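Local coordinates for pirin-like protein YHAK (Escherichia coli, PDB 2VEC) that is of unknown function but is a monomeric cytoplasmic bicupin of the pirin family, probably redox-sensitive, without quercetin 2,3-dioxygenase activity, at residues L158-Q163 and L184-L189. Numbering follows the deposited sequence.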
loop_
_atom_site.group_PDB
_atom_site.type_symbol
_atom_site.label_atom_id
_atom_site.label_comp_id
_atom_site.label_asym_id
_atom_site.label_seq_id
_atom_site.Cartn_x
_atom_site.Cartn_y
_atom_site.Cartn_z
ATOM N N LEU A 158 -4.503 -11.143 3.423
ATOM C CA LEU A 158 -3.107 -11.033 3.901
ATOM C C LEU A 158 -2.764 -12.199 4.799
ATOM O O LEU A 158 -3.496 -12.496 5.763
ATOM C CB LEU A 158 -2.874 -9.716 4.658
ATOM C CG LEU A 158 -3.147 -8.469 3.844
ATOM C CD1 LEU A 158 -3.048 -7.248 4.788
ATOM C CD2 LEU A 158 -2.113 -8.336 2.736
ATOM N N ASN A 159 -1.696 -12.906 4.458
ATOM C CA ASN A 159 -1.318 -14.062 5.267
ATOM C C ASN A 159 -0.565 -13.694 6.543
ATOM O O ASN A 159 -0.502 -14.528 7.446
ATOM C CB ASN A 159 -0.631 -15.195 4.479
ATOM C CG ASN A 159 0.777 -14.843 3.977
ATOM O OD1 ASN A 159 1.538 -14.139 4.627
ATOM N ND2 ASN A 159 1.139 -15.407 2.823
ATOM N N MET A 160 -0.020 -12.466 6.601
ATOM C CA MET A 160 0.617 -11.945 7.852
ATOM C C MET A 160 1.937 -12.661 8.208
ATOM O O MET A 160 2.402 -12.615 9.356
ATOM C CB MET A 160 -0.370 -12.010 9.038
ATOM C CG MET A 160 -1.694 -11.268 8.799
ATOM S SD MET A 160 -1.422 -9.505 8.452
ATOM C CE MET A 160 -3.084 -8.883 8.360
ATOM N N GLY A 161 2.555 -13.305 7.215
ATOM C CA GLY A 161 3.844 -13.973 7.457
ATOM C C GLY A 161 4.963 -12.915 7.391
ATOM O O GLY A 161 4.700 -11.720 7.243
ATOM N N LYS A 162 6.214 -13.357 7.499
ATOM C CA LYS A 162 7.344 -12.401 7.459
ATOM C C LYS A 162 7.279 -11.494 6.244
ATOM O O LYS A 162 7.447 -10.264 6.375
ATOM C CB LYS A 162 8.690 -13.108 7.498
ATOM C CG LYS A 162 8.945 -13.911 8.767
ATOM C CD LYS A 162 10.407 -14.412 8.838
ATOM C CE LYS A 162 11.427 -13.251 8.622
ATOM N NZ LYS A 162 12.830 -13.784 8.689
ATOM N N GLN A 163 7.064 -12.069 5.055
ATOM C CA GLN A 163 6.856 -11.234 3.866
ATOM C C GLN A 163 5.920 -11.912 2.905
ATOM O O GLN A 163 5.953 -13.144 2.776
ATOM C CB GLN A 163 8.171 -10.916 3.139
ATOM C CG GLN A 163 9.013 -12.163 2.702
ATOM C CD GLN A 163 10.104 -11.713 1.739
ATOM O OE1 GLN A 163 9.808 -11.273 0.604
ATOM N NE2 GLN A 163 11.355 -11.776 2.187
ATOM N N LEU A 184 4.536 -5.384 -4.971
ATOM C CA LEU A 184 4.214 -4.811 -3.645
ATOM C C LEU A 184 4.284 -5.920 -2.631
ATOM O O LEU A 184 3.673 -6.983 -2.838
ATOM C CB LEU A 184 2.785 -4.268 -3.641
ATOM C CG LEU A 184 2.243 -3.672 -2.334
ATOM C CD1 LEU A 184 3.153 -2.487 -1.836
ATOM C CD2 LEU A 184 0.766 -3.163 -2.461
ATOM N N HIS A 185 5.013 -5.660 -1.554
ATOM C CA HIS A 185 5.243 -6.655 -0.516
ATOM C C HIS A 185 4.723 -6.099 0.800
ATOM O O HIS A 185 4.932 -4.906 1.107
ATOM C CB HIS A 185 6.741 -6.949 -0.355
ATOM C CG HIS A 185 7.421 -7.361 -1.633
ATOM N ND1 HIS A 185 7.594 -8.683 -1.985
ATOM C CD2 HIS A 185 7.999 -6.633 -2.613
ATOM C CE1 HIS A 185 8.239 -8.755 -3.135
ATOM N NE2 HIS A 185 8.498 -7.523 -3.540
ATOM N N HIS A 186 4.095 -6.983 1.565
ATOM C CA HIS A 186 3.600 -6.697 2.926
ATOM C C HIS A 186 4.484 -7.458 3.888
ATOM O O HIS A 186 4.696 -8.654 3.708
ATOM C CB HIS A 186 2.145 -7.139 3.061
ATOM C CG HIS A 186 1.545 -6.848 4.426
ATOM N ND1 HIS A 186 0.944 -7.820 5.191
ATOM C CD2 HIS A 186 1.432 -5.693 5.134
ATOM C CE1 HIS A 186 0.528 -7.299 6.337
ATOM N NE2 HIS A 186 0.784 -5.998 6.321
ATOM N N ILE A 187 5.007 -6.755 4.896
ATOM C CA ILE A 187 6.021 -7.282 5.824
ATOM C C ILE A 187 5.515 -7.279 7.254
ATOM O O ILE A 187 4.999 -6.284 7.709
ATOM C CB ILE A 187 7.328 -6.389 5.746
ATOM C CG1 ILE A 187 7.985 -6.567 4.389
ATOM C CG2 ILE A 187 8.379 -6.763 6.848
ATOM C CD1 ILE A 187 7.795 -5.380 3.440
ATOM N N VAL A 188 5.644 -8.395 7.962
ATOM C CA VAL A 188 5.226 -8.456 9.370
ATOM C C VAL A 188 6.364 -9.136 10.095
ATOM O O VAL A 188 6.610 -10.329 9.867
ATOM C CB VAL A 188 3.870 -9.260 9.569
ATOM C CG1 VAL A 188 3.416 -9.213 11.049
ATOM C CG2 VAL A 188 2.755 -8.667 8.636
ATOM N N LEU A 189 7.055 -8.398 10.951
ATOM C CA LEU A 189 8.266 -8.916 11.638
ATOM C C LEU A 189 8.214 -8.593 13.117
ATOM O O LEU A 189 7.687 -7.526 13.483
ATOM C CB LEU A 189 9.544 -8.265 11.063
ATOM C CG LEU A 189 9.886 -8.552 9.586
ATOM C CD1 LEU A 189 11.054 -7.710 9.056
ATOM C CD2 LEU A 189 10.091 -10.060 9.294
HETATM O O HOH W 1 0.904 -10.622 4.643
HETATM O O HOH W 2 4.605 -12.477 10.643
HETATM O O HOH W 3 3.401 -10.682 5.254
HETATM O O HOH W 4 7.571 -10.901 -0.355
#
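The buried imidazole of His186 packs tightly against the loop that joins strands 153-157 and 163-168. Leu158 lays CD1 over one ring face in a CH-pi contact, 4.2 Å from the centroid and displaced toward the rim, while Met160 brings SD to the ring edge, 3.6 Å from His186 CE1 and near the ring plane. With CG anti to the backbone N (chi1 -179°), the His186 ring extends back under the loop. There a water in the ring plane joins ND1 to Met160 N, and NE2 at the far side of the ring is hydrogen-bonded to Arg248 on strand 247-254, so polar partners at both nitrogens fix the ring's rotation.

Further along, Val188 sits beneath the turn, its CB 3.5 Å from Gly161 O. Asn159 OD1 accepts from Gly161 N at 2.9 Å, an Asx turn that shapes the loop just before it pairs with the strand. The direct hydrogen bond between the segments runs from Val188 N to Lys162 O, 3.0 Å, the donor standing well above the carbonyl plane. Next to it Gln163 and Ile187 form an antiparallel, non-hydrogen-bonded pair.

Elsewhere waters fill the gap between loop and strand. One spans Met160 O and Val188 O, another Gly161 O and His186 O, and a third links His185 ND1 with OE1 of Gln163, whose NE2 is hydrogen-bonded to Asn196 O. On the looser solvent side, a bend at chi3 (52°) folds CE of exposed Lys162 back over Leu189 CD2 at 3.5 Å, before NZ reaches Ser194 O.

Water-mediated pairing thus gives way to regular antiparallel pairing where the linker between the two cupin domains enters the C-terminal cupin sheet, an arrangement belonging to the bicupin fold of pirins.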